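Local coordinates for protein DMATS type aromatic prenyltransferase (PDB 6ZS0) that probably transfers a dimethylallyl group to the 5-position of tryptophan's indole ring, as a bacterial aromatic prenyltransferase of the ABBA-barrel type, at residues 57-62 with 276-281; 313-316 with 322-325; 289-294 with 325-330; 272-277 with 340-345. One frame throughout, in Å; residues are numbered along the deposited sequence.

Contact 1 of 4, residues 57-62 with 276-281; sequences LSDDHT and PVRDYV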
loop_
_atom_site.group_PDB
_atom_site.type_symbol
_atom_site.label_atom_id
_atom_site.label_comp_id
_atom_site.label_asym_id
_atom_site.label_seq_id
_atom_site.Cartn_x
_atom_site.Cartn_y
_atom_site.Cartn_z
ATOM N N LEU A 57 6.686 -7.143 1.359
ATOM C CA LEU A 57 6.206 -5.774 1.051
ATOM C C LEU A 57 6.296 -5.512 -0.460
ATOM O O LEU A 57 5.427 -4.843 -0.979
ATOM C CB LEU A 57 6.995 -4.740 1.845
ATOM C CG LEU A 57 6.344 -3.371 1.913
ATOM C CD1 LEU A 57 6.630 -2.726 3.259
ATOM C CD2 LEU A 57 6.850 -2.468 0.802
ATOM N N SER A 58 7.305 -6.035 -1.159
ATOM C CA SER A 58 7.434 -5.875 -2.637
ATOM C C SER A 58 8.016 -7.152 -3.241
ATOM O O SER A 58 8.619 -7.935 -2.515
ATOM C CB SER A 58 8.274 -4.680 -2.985
ATOM O OG SER A 58 9.619 -4.884 -2.574
ATOM N N ASP A 59 7.849 -7.361 -4.556
ATOM C CA ASP A 59 8.264 -8.598 -5.241
ATOM C C ASP A 59 9.762 -8.809 -5.092
ATOM O O ASP A 59 10.185 -9.965 -4.962
ATOM C CB ASP A 59 7.894 -8.600 -6.716
ATOM C CG ASP A 59 6.416 -8.824 -6.962
ATOM O OD1 ASP A 59 5.608 -8.665 -5.992
ATOM O OD2 ASP A 59 6.086 -9.200 -8.097
ATOM N N ASP A 60 10.556 -7.738 -5.112
ATOM C CA ASP A 60 12.031 -7.912 -5.044
ATOM C C ASP A 60 12.540 -7.743 -3.603
ATOM O O ASP A 60 13.764 -7.712 -3.429
ATOM C CB ASP A 60 12.765 -7.005 -6.019
ATOM C CG ASP A 60 12.866 -5.548 -5.605
ATOM O OD1 ASP A 60 12.176 -5.151 -4.642
ATOM O OD2 ASP A 60 13.626 -4.837 -6.296
ATOM N N HIS A 61 11.651 -7.652 -2.636
ATOM C CA HIS A 61 11.969 -7.636 -1.186
ATOM C C HIS A 61 12.562 -6.288 -0.794
ATOM O O HIS A 61 13.197 -6.236 0.282
ATOM C CB HIS A 61 12.876 -8.787 -0.798
ATOM C CG HIS A 61 12.347 -10.091 -1.282
ATOM N ND1 HIS A 61 11.140 -10.601 -0.840
ATOM C CD2 HIS A 61 12.799 -10.945 -2.227
ATOM C CE1 HIS A 61 10.937 -11.775 -1.447
ATOM N NE2 HIS A 61 11.920 -12.001 -2.276
ATOM N N THR A 62 12.350 -5.228 -1.573
ATOM C CA THR A 62 12.627 -3.867 -1.051
ATOM C C THR A 62 11.603 -3.560 0.037
ATOM O O THR A 62 10.407 -3.709 -0.187
ATOM C CB THR A 62 12.582 -2.798 -2.138
ATOM O OG1 THR A 62 13.433 -3.151 -3.231
ATOM C CG2 THR A 62 13.010 -1.454 -1.591
ATOM N N PRO A 276 -3.594 -5.995 -9.343
ATOM C CA PRO A 276 -2.144 -6.153 -9.528
ATOM C C PRO A 276 -1.768 -6.085 -11.020
ATOM O O PRO A 276 -1.401 -7.097 -11.633
ATOM C CB PRO A 276 -1.874 -7.514 -8.889
ATOM C CG PRO A 276 -3.138 -8.276 -9.106
ATOM C CD PRO A 276 -4.248 -7.255 -8.975
ATOM N N VAL A 277 -1.791 -4.863 -11.544
ATOM C CA VAL A 277 -1.652 -4.608 -13.010
ATOM C C VAL A 277 -0.325 -5.186 -13.521
ATOM O O VAL A 277 -0.277 -5.585 -14.681
ATOM C CB VAL A 277 -1.781 -3.110 -13.324
ATOM C CG1 VAL A 277 -0.721 -2.290 -12.672
ATOM C CG2 VAL A 277 -1.783 -2.837 -14.823
ATOM N N ARG A 278 0.715 -5.280 -12.677
ATOM C CA ARG A 278 2.039 -5.777 -13.133
ATOM C C ARG A 278 1.930 -7.192 -13.664
ATOM O O ARG A 278 2.829 -7.613 -14.402
ATOM C CB ARG A 278 3.127 -5.689 -12.050
ATOM C CG ARG A 278 2.902 -6.523 -10.796
ATOM C CD ARG A 278 4.161 -6.498 -9.950
ATOM N NE ARG A 278 5.195 -7.228 -10.671
ATOM C CZ ARG A 278 6.525 -7.122 -10.485
ATOM N NH1 ARG A 278 7.334 -7.831 -11.238
ATOM N NH2 ARG A 278 7.020 -6.334 -9.569
ATOM N N ASP A 279 0.924 -7.975 -13.238
ATOM C CA ASP A 279 0.751 -9.379 -13.683
ATOM C C ASP A 279 0.005 -9.447 -15.018
ATOM O O ASP A 279 -0.073 -10.520 -15.542
ATOM C CB ASP A 279 -0.004 -10.197 -12.641
ATOM C CG ASP A 279 0.786 -10.492 -11.394
ATOM O OD1 ASP A 279 1.982 -10.134 -11.344
ATOM O OD2 ASP A 279 0.216 -11.177 -10.516
ATOM N N TYR A 280 -0.451 -8.321 -15.566
ATOM C CA TYR A 280 -1.439 -8.325 -16.691
ATOM C C TYR A 280 -0.944 -7.473 -17.857
ATOM O O TYR A 280 -1.761 -7.181 -18.744
ATOM C CB TYR A 280 -2.823 -7.850 -16.205
ATOM C CG TYR A 280 -3.368 -8.739 -15.112
ATOM C CD1 TYR A 280 -3.602 -10.074 -15.338
ATOM C CD2 TYR A 280 -3.623 -8.248 -13.846
ATOM C CE1 TYR A 280 -4.040 -10.920 -14.337
ATOM C CE2 TYR A 280 -4.093 -9.062 -12.833
ATOM C CZ TYR A 280 -4.314 -10.408 -13.079
ATOM O OH TYR A 280 -4.722 -11.261 -12.090
ATOM N N VAL A 281 0.326 -7.093 -17.864
ATOM C CA VAL A 281 0.907 -6.218 -18.917
ATOM C C VAL A 281 2.189 -6.843 -19.454
ATOM O O VAL A 281 2.814 -7.612 -18.737
ATOM C CB VAL A 281 1.209 -4.824 -18.361
ATOM C CG1 VAL A 281 -0.056 -4.108 -17.967
ATOM C CG2 VAL A 281 2.189 -4.890 -17.205
#
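Asp59 lays one carboxylate oxygen on the flat face of the Arg278 guanidinium, the two side chains reaching for each other from opposing loops. OD2 of Asp59 sits 3.2 Å from Arg278 CZ, over the middle of the group, and 3.4 Å from Arg278 NH2, with the carboxylate and guanidinium planes 27° apart. This is a salt bridge of charge on charge: the oxygen hovers above the flat group, where the charges attract but none of the N-H bonds is directed to it. Arg278 starts from a cramped rotamer, its CG lodged between backbone N and carbonyl carbon (chi1 63°), and a bend at chi3 (-68°) turns the guanidinium to present its face. The other oxygen, Asp59 OD1, pairs with Arg252, which also holds Asp279, so Arg252 ties both sides together and is the stronger partner of Asp59. A leucine in place of Arg278 would probably leave Asp59 OD2 without this cationic face, and the link between the loops resting on Arg252. The Asp59 side is stiffened from within: a type I turn runs from Ser58 to His61, and Ser58 OG donates to Thr62 O at 2.8 Å, on a lone pair in the carbonyl plane. Asp60 OD1 takes two donors on one face of its carboxylate, Thr62 OG1 at 2.8 Å and Thr62 N at 3.1 Å, the second making an Asx turn. A surface salt bridge thus joins two connecting loops of the ABBA barrel, one leading into strand 64-70 and the other running from strand 270-275 to helix 284-297.

Contact 2 of 4, residues 313-316 with 322-325; sequences TERR and GLIA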
loop_
_atom_site.group_PDB
_atom_site.type_symbol
_atom_site.label_atom_id
_atom_site.label_comp_id
_atom_site.label_asym_id
_atom_site.label_seq_id
_atom_site.Cartn_x
_atom_site.Cartn_y
_atom_site.Cartn_z
ATOM N N THR A 313 13.078 5.661 -11.431
ATOM C CA THR A 313 14.209 5.060 -12.167
ATOM C C THR A 313 14.345 5.649 -13.559
ATOM O O THR A 313 13.310 6.004 -14.156
ATOM C CB THR A 313 14.030 3.551 -12.288
ATOM O OG1 THR A 313 15.154 3.037 -13.008
ATOM C CG2 THR A 313 12.746 3.173 -12.991
ATOM N N GLU A 314 15.574 5.600 -14.075
ATOM C CA GLU A 314 15.982 6.050 -15.433
ATOM C C GLU A 314 15.569 5.029 -16.499
ATOM O O GLU A 314 15.565 5.403 -17.677
ATOM C CB GLU A 314 17.494 6.274 -15.473
ATOM C CG GLU A 314 17.998 7.161 -14.343
ATOM N N ARG A 315 15.234 3.801 -16.098
ATOM C CA ARG A 315 14.745 2.712 -16.987
ATOM C C ARG A 315 13.570 3.234 -17.839
ATOM O O ARG A 315 12.647 3.836 -17.271
ATOM C CB ARG A 315 14.341 1.517 -16.112
ATOM C CG ARG A 315 14.237 0.182 -16.837
ATOM C CD ARG A 315 12.798 -0.238 -17.020
ATOM N NE ARG A 315 12.258 -0.982 -15.891
ATOM C CZ ARG A 315 10.964 -1.258 -15.708
ATOM N NH1 ARG A 315 10.053 -0.837 -16.575
ATOM N NH2 ARG A 315 10.583 -1.957 -14.651
ATOM N N ARG A 316 13.609 3.030 -19.155
ATOM C CA ARG A 316 12.408 3.159 -20.029
ATOM C C ARG A 316 11.313 2.252 -19.463
ATOM O O ARG A 316 11.569 1.094 -19.202
ATOM C CB ARG A 316 12.718 2.738 -21.467
ATOM C CG ARG A 316 13.665 3.675 -22.201
ATOM C CD ARG A 316 13.311 3.825 -23.667
ATOM N NE ARG A 316 13.700 2.663 -24.457
ATOM C CZ ARG A 316 12.867 1.849 -25.128
ATOM N NH1 ARG A 316 11.557 2.059 -25.143
ATOM N NH2 ARG A 316 13.362 0.825 -25.807
ATOM N N GLY A 322 6.666 -3.992 -13.544
ATOM C CA GLY A 322 6.606 -4.000 -12.080
ATOM C C GLY A 322 6.746 -2.632 -11.466
ATOM O O GLY A 322 6.419 -2.518 -10.299
ATOM N N LEU A 323 7.191 -1.615 -12.206
ATOM C CA LEU A 323 7.289 -0.254 -11.630
ATOM C C LEU A 323 5.908 0.199 -11.164
ATOM O O LEU A 323 5.802 0.731 -10.057
ATOM C CB LEU A 323 7.890 0.721 -12.635
ATOM C CG LEU A 323 9.380 0.508 -12.896
ATOM C CD1 LEU A 323 9.890 1.481 -13.949
ATOM C CD2 LEU A 323 10.170 0.625 -11.607
ATOM N N ILE A 324 4.872 -0.019 -11.968
ATOM C CA ILE A 324 3.483 0.120 -11.462
ATOM C C ILE A 324 3.033 -1.268 -11.017
ATOM O O ILE A 324 2.782 -2.122 -11.869
ATOM C CB ILE A 324 2.542 0.746 -12.494
ATOM C CG1 ILE A 324 3.003 2.139 -12.894
ATOM C CG2 ILE A 324 1.121 0.749 -11.946
ATOM C CD1 ILE A 324 2.175 2.771 -13.998
ATOM N N ALA A 325 2.965 -1.507 -9.712
ATOM C CA ALA A 325 2.638 -2.821 -9.133
ATOM C C ALA A 325 1.112 -3.017 -9.100
ATOM O O ALA A 325 0.630 -4.066 -9.527
ATOM C CB ALA A 325 3.219 -2.945 -7.766
#
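An ST turn just past the end of helix 303-312 sets Thr313 and Arg315 against Leu323, at the entry to barrel strand 324-332. The turn is closed by Thr313 OG1, which accepts the backbone N of Arg315 at 3.2 Å in a nearly straight hydrogen bond (N-H...O 170°). Having OG1 opposite its own backbone N (chi1 180°) leaves Thr313 CG2 between the backbone N and the carbonyl carbon, and from there the methyl presses on Leu323 CD1 at 3.5 Å, tighter than usual for two carbons; the two side chains meet at about a right angle. Arg315 comes from the opposite direction to Leu323 and, bent at chi2 and chi3, lays a guanidinium face over the leucine: CD1 of Leu323 lies 3.3 Å from the plane, over its centre, and Arg315 NH2 comes within 3.3 Å of Leu323 CG. One face of the cation thus rests on hydrocarbon, while its N-H groups look elsewhere for partners. NH1 forms a salt bridge with Asp284, and NH2 has a long, weak ion pair with Glu346. Asp284 also accepts the backbone N of Leu323 and of Ile324, so a single carboxylate both grips Arg315 and holds the backbone at the strand entry. The contact therefore joins the loop leaving helix 303-312 to the residue just ahead of strand 324-332, with the first residue of helix 284-297 close by and strand 338-344 hydrogen-bonded alongside through Ser344.

Contact 3 of 4, residues 289-294 with 325-330; sequences ARASTV and AYLALA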
loop_
_atom_site.group_PDB
_atom_site.type_symbol
_atom_site.label_atom_id
_atom_site.label_comp_id
_atom_site.label_asym_id
_atom_site.label_seq_id
_atom_site.Cartn_x
_atom_site.Cartn_y
_atom_site.Cartn_z
ATOM N N ALA A 289 -0.100 3.360 -19.683
ATOM C CA ALA A 289 -1.185 3.651 -20.641
ATOM C C ALA A 289 -2.556 3.359 -19.985
ATOM O O ALA A 289 -3.475 4.227 -20.057
ATOM C CB ALA A 289 -0.959 2.868 -21.907
ATOM N N ARG A 290 -2.693 2.212 -19.316
ATOM C CA ARG A 290 -3.954 1.831 -18.634
ATOM C C ARG A 290 -4.215 2.781 -17.473
ATOM O O ARG A 290 -5.343 3.233 -17.316
ATOM C CB ARG A 290 -3.880 0.396 -18.121
ATOM C CG ARG A 290 -3.810 -0.633 -19.230
ATOM C CD ARG A 290 -3.772 -2.050 -18.716
ATOM N NE ARG A 290 -3.380 -3.008 -19.729
ATOM C CZ ARG A 290 -3.184 -4.301 -19.496
ATOM N NH1 ARG A 290 -3.423 -4.808 -18.292
ATOM N NH2 ARG A 290 -2.769 -5.089 -20.467
ATOM N N ALA A 291 -3.199 3.099 -16.671
ATOM C CA ALA A 291 -3.382 4.071 -15.577
ATOM C C ALA A 291 -3.889 5.399 -16.140
ATOM O O ALA A 291 -4.792 6.026 -15.512
ATOM C CB ALA A 291 -2.097 4.256 -14.847
ATOM N N SER A 292 -3.312 5.834 -17.256
ATOM C CA SER A 292 -3.662 7.136 -17.882
ATOM C C SER A 292 -5.137 7.109 -18.306
ATOM O O SER A 292 -5.836 8.103 -18.074
ATOM C CB SER A 292 -2.724 7.451 -19.005
ATOM O OG SER A 292 -1.400 7.629 -18.526
ATOM N N THR A 293 -5.613 5.997 -18.860
ATOM C CA THR A 293 -7.040 5.800 -19.255
ATOM C C THR A 293 -7.945 5.901 -18.021
ATOM O O THR A 293 -8.972 6.587 -18.089
ATOM C CB THR A 293 -7.252 4.475 -19.987
ATOM O OG1 THR A 293 -6.405 4.490 -21.137
ATOM C CG2 THR A 293 -8.697 4.258 -20.387
ATOM N N VAL A 294 -7.591 5.253 -16.920
ATOM C CA VAL A 294 -8.416 5.294 -15.676
ATOM C C VAL A 294 -8.494 6.734 -15.172
ATOM O O VAL A 294 -9.597 7.190 -14.776
ATOM C CB VAL A 294 -7.856 4.362 -14.591
ATOM C CG1 VAL A 294 -8.628 4.518 -13.288
ATOM C CG2 VAL A 294 -7.867 2.908 -15.058
ATOM N N ALA A 325 2.965 -1.507 -9.712
ATOM C CA ALA A 325 2.638 -2.821 -9.133
ATOM C C ALA A 325 1.112 -3.017 -9.100
ATOM O O ALA A 325 0.630 -4.066 -9.527
ATOM C CB ALA A 325 3.219 -2.945 -7.766
ATOM N N TYR A 326 0.388 -2.047 -8.576
ATOM C CA TYR A 326 -1.086 -2.094 -8.492
ATOM C C TYR A 326 -1.661 -0.773 -8.990
ATOM O O TYR A 326 -1.023 0.279 -8.854
ATOM C CB TYR A 326 -1.597 -2.291 -7.059
ATOM C CG TYR A 326 -1.394 -3.653 -6.451
ATOM C CD1 TYR A 326 -0.159 -4.074 -6.013
ATOM C CD2 TYR A 326 -2.462 -4.524 -6.301
ATOM C CE1 TYR A 326 0.011 -5.334 -5.447
ATOM C CE2 TYR A 326 -2.321 -5.763 -5.712
ATOM C CZ TYR A 326 -1.073 -6.192 -5.308
ATOM O OH TYR A 326 -0.950 -7.445 -4.742
ATOM N N LEU A 327 -2.884 -0.839 -9.468
ATOM C CA LEU A 327 -3.774 0.315 -9.636
ATOM C C LEU A 327 -4.987 0.104 -8.747
ATOM O O LEU A 327 -5.430 -1.020 -8.596
ATOM C CB LEU A 327 -4.211 0.437 -11.095
ATOM C CG LEU A 327 -3.131 0.840 -12.091
ATOM C CD1 LEU A 327 -3.700 0.863 -13.494
ATOM C CD2 LEU A 327 -2.485 2.156 -11.727
ATOM N N ALA A 328 -5.544 1.170 -8.205
ATOM C CA ALA A 328 -6.705 1.069 -7.308
ATOM C C ALA A 328 -7.691 2.190 -7.636
ATOM O O ALA A 328 -7.256 3.322 -7.957
ATOM C CB ALA A 328 -6.301 1.138 -5.857
ATOM N N LEU A 329 -8.955 1.862 -7.492
ATOM C CA LEU A 329 -10.074 2.836 -7.530
ATOM C C LEU A 329 -10.679 2.884 -6.128
ATOM O O LEU A 329 -11.146 1.847 -5.638
ATOM C CB LEU A 329 -11.070 2.387 -8.583
ATOM C CG LEU A 329 -12.251 3.329 -8.795
ATOM C CD1 LEU A 329 -11.771 4.664 -9.325
ATOM C CD2 LEU A 329 -13.267 2.678 -9.709
ATOM N N ALA A 330 -10.677 4.063 -5.518
ATOM C CA ALA A 330 -10.977 4.259 -4.089
ATOM C C ALA A 330 -12.206 5.161 -3.967
ATOM O O ALA A 330 -12.144 6.294 -4.454
ATOM C CB ALA A 330 -9.793 4.855 -3.378
#
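Leu327 reaches out from its barrel strand onto the backbone of helix 284-297, with Ala291 and Val294 as the other residues that lose most surface here. The leucine straddles Ala291 with its two methyls: CD2 meets Ala291 CB at 3.8 Å, while CD1 comes down on the helix backbone, 3.8 Å from Ala291 CA and 3.9 Å from Ala291 N. In Leu327, chi1 -69° sets CG opposite the carbonyl carbon, and chi2 178° then sends CD1 on, away from CA, to the helix backbone. The small Ala291 side chain is consistent with the close approach, 7.0 Å between the CA atoms of Ala291 and Leu327. Val294, one turn further on, gains its burial without a close touch: it points at the strand but stays 4.9 Å from it, and it packs instead on Phe235 and Thr238 of helix 229-240 and on Val339 of strand 338-344. Arg290 begins toward the strand too, then carries its charge off to Ala239 O and Tyr280 O, so that its polar end takes no part. Ala328 points away from the helix, on the strand's other face, leaving Leu327 to serve the helical layer. The side-chain chemistry is apolar, methyl on methyl and methyl on backbone, with no hydrogen bond crossing between helix and strand; cohesion here rests on the fit of small and branched side chains and on their burial from water.

Contact 4 of 4, residues 272-277 with 340-345; sequences TLYIPV and TAYLSS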
loop_
_atom_site.group_PDB
_atom_site.type_symbol
_atom_site.label_atom_id
_atom_site.label_comp_id
_atom_site.label_asym_id
_atom_site.label_seq_id
_atom_site.Cartn_x
_atom_site.Cartn_y
_atom_site.Cartn_z
ATOM N N THR A 272 -12.289 0.254 -1.627
ATOM C CA THR A 272 -11.237 0.357 -2.662
ATOM C C THR A 272 -11.056 -1.007 -3.313
ATOM O O THR A 272 -11.052 -2.042 -2.570
ATOM C CB THR A 272 -9.908 0.869 -2.087
ATOM O OG1 THR A 272 -10.140 2.143 -1.474
ATOM C CG2 THR A 272 -8.837 0.978 -3.155
ATOM N N LEU A 273 -10.942 -1.021 -4.641
ATOM C CA LEU A 273 -10.530 -2.226 -5.401
ATOM C C LEU A 273 -9.111 -2.070 -5.936
ATOM O O LEU A 273 -8.827 -1.046 -6.564
ATOM C CB LEU A 273 -11.497 -2.469 -6.558
ATOM C CG LEU A 273 -11.211 -3.723 -7.384
ATOM C CD1 LEU A 273 -11.456 -4.975 -6.580
ATOM C CD2 LEU A 273 -12.078 -3.756 -8.634
ATOM N N TYR A 274 -8.254 -3.048 -5.634
ATOM C CA TYR A 274 -6.821 -3.092 -6.017
ATOM C C TYR A 274 -6.632 -4.185 -7.075
ATOM O O TYR A 274 -7.001 -5.366 -6.835
ATOM C CB TYR A 274 -5.935 -3.415 -4.812
ATOM C CG TYR A 274 -6.060 -2.471 -3.636
ATOM C CD1 TYR A 274 -5.155 -1.432 -3.436
ATOM C CD2 TYR A 274 -7.079 -2.630 -2.713
ATOM C CE1 TYR A 274 -5.287 -0.558 -2.355
ATOM C CE2 TYR A 274 -7.202 -1.793 -1.615
ATOM C CZ TYR A 274 -6.329 -0.738 -1.448
ATOM O OH TYR A 274 -6.483 0.116 -0.383
ATOM N N ILE A 275 -6.093 -3.811 -8.223
ATOM C CA ILE A 275 -5.738 -4.761 -9.303
ATOM C C ILE A 275 -4.215 -4.801 -9.447
ATOM O O ILE A 275 -3.593 -3.777 -9.706
ATOM C CB ILE A 275 -6.428 -4.357 -10.621
ATOM C CG1 ILE A 275 -7.953 -4.241 -10.491
ATOM C CG2 ILE A 275 -6.029 -5.308 -11.729
ATOM C CD1 ILE A 275 -8.640 -5.457 -10.065
ATOM N N PRO A 276 -3.594 -5.995 -9.343
ATOM C CA PRO A 276 -2.144 -6.153 -9.528
ATOM C C PRO A 276 -1.768 -6.085 -11.020
ATOM O O PRO A 276 -1.401 -7.097 -11.633
ATOM C CB PRO A 276 -1.874 -7.514 -8.889
ATOM C CG PRO A 276 -3.138 -8.276 -9.106
ATOM C CD PRO A 276 -4.248 -7.255 -8.975
ATOM N N VAL A 277 -1.791 -4.863 -11.544
ATOM C CA VAL A 277 -1.652 -4.608 -13.010
ATOM C C VAL A 277 -0.325 -5.186 -13.521
ATOM O O VAL A 277 -0.277 -5.585 -14.681
ATOM C CB VAL A 277 -1.781 -3.110 -13.324
ATOM C CG1 VAL A 277 -0.721 -2.290 -12.672
ATOM C CG2 VAL A 277 -1.783 -2.837 -14.823
ATOM N N THR A 340 -5.362 5.432 -7.520
ATOM C CA THR A 340 -4.050 5.308 -6.849
ATOM C C THR A 340 -3.161 4.373 -7.661
ATOM O O THR A 340 -3.645 3.338 -8.076
ATOM C CB THR A 340 -4.195 4.847 -5.398
ATOM O OG1 THR A 340 -5.066 5.741 -4.696
ATOM C CG2 THR A 340 -2.872 4.830 -4.674
ATOM N N ALA A 341 -1.907 4.782 -7.874
ATOM C CA ALA A 341 -0.848 3.967 -8.496
ATOM C C ALA A 341 0.136 3.611 -7.404
ATOM O O ALA A 341 0.634 4.505 -6.761
ATOM C CB ALA A 341 -0.180 4.706 -9.637
ATOM N N TYR A 342 0.360 2.305 -7.213
ATOM C CA TYR A 342 1.378 1.772 -6.284
ATOM C C TYR A 342 2.648 1.560 -7.085
ATOM O O TYR A 342 2.604 0.820 -8.095
ATOM C CB TYR A 342 0.848 0.516 -5.580
ATOM C CG TYR A 342 -0.301 0.865 -4.686
ATOM C CD1 TYR A 342 -1.577 1.020 -5.207
ATOM C CD2 TYR A 342 -0.100 1.217 -3.371
ATOM C CE1 TYR A 342 -2.639 1.431 -4.422
ATOM C CE2 TYR A 342 -1.145 1.639 -2.572
ATOM C CZ TYR A 342 -2.414 1.765 -3.101
ATOM O OH TYR A 342 -3.445 2.199 -2.307
ATOM N N LEU A 343 3.738 2.172 -6.639
ATOM C CA LEU A 343 5.002 2.273 -7.395
ATOM C C LEU A 343 6.115 1.526 -6.665
ATOM O O LEU A 343 6.405 1.841 -5.484
ATOM C CB LEU A 343 5.359 3.744 -7.593
ATOM C CG LEU A 343 4.258 4.576 -8.255
ATOM C CD1 LEU A 343 4.628 6.062 -8.302
ATOM C CD2 LEU A 343 3.909 4.057 -9.634
ATOM N N SER A 344 6.731 0.596 -7.374
ATOM C CA SER A 344 7.778 -0.291 -6.851
ATOM C C SER A 344 9.097 0.474 -6.737
ATOM O O SER A 344 9.482 1.141 -7.686
ATOM C CB SER A 344 7.922 -1.501 -7.760
ATOM O OG SER A 344 6.725 -2.284 -7.753
ATOM N N SER A 345 9.819 0.325 -5.637
ATOM C CA SER A 345 11.159 0.922 -5.478
ATOM C C SER A 345 12.188 0.201 -6.363
ATOM O O SER A 345 13.030 0.848 -6.955
ATOM C CB SER A 345 11.549 0.937 -4.024
ATOM O OG SER A 345 12.926 1.229 -3.897
#
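A tyrosine hydroxyl aimed at the rim of another tyrosine, rather than at its hydroxyl, is the oddity here: Tyr342 OH lies 3.3 Å from Tyr274 CE1, close to the plane of that ring, whereas the two OH atoms, Tyr274 OH and Tyr342 OH, are 4.2 Å apart with no hydrogen bond between them. The rings lean together obliquely, centroids 5.8 Å apart and planes at 54°. Tyr342 CZ follows its oxygen in at 3.8 Å from Tyr274 CE1. With CG opposite the carbonyl carbon (chi1 -57°), Tyr274 brings its ring nearer to Tyr342 than the direction of its CB alone would suggest. Over one face of Tyr274, toward its rim, sits Thr272 CG2. An alanine here in place of Tyr274 would probably open a gap at the hydroxyl end of Tyr342, leaving that ring less restrained. Such aromatic residues inside the barrel are in keeping with the tyrosine-rich interior of the DMATS family. The pair spans strand 324-332, which lies between strands 270-275 and 338-344 in the sheet; from that strand Ala328 packs beside Tyr274 and Tyr326 touches both tyrosines, while the outward residues of the outer two strands meet helices 229-240 and 303-312.

Strand 324-332 ties contacts 2, 3 and 4 together: contact 2 grips its start, contact 3 its helix-facing side, and contact 4 reaches across it from strand 270-275 to 338-344. Contact 1 lies at the surface, between loops, and relies on charge. Contact 2 is partly buried and mixes the two worlds, an arginine lying on a leucine. Contact 3 is buried and purely apolar in its side chains, and contact 4, partly buried and nearest the chain's centre of the four, is aromatic. Contacts 1 and 4 share Pro276 and Val277, where barrel strand gives way to loop. Contacts 3 and 4 work opposite faces of the barrel wall, helical layer outside and tyrosines within.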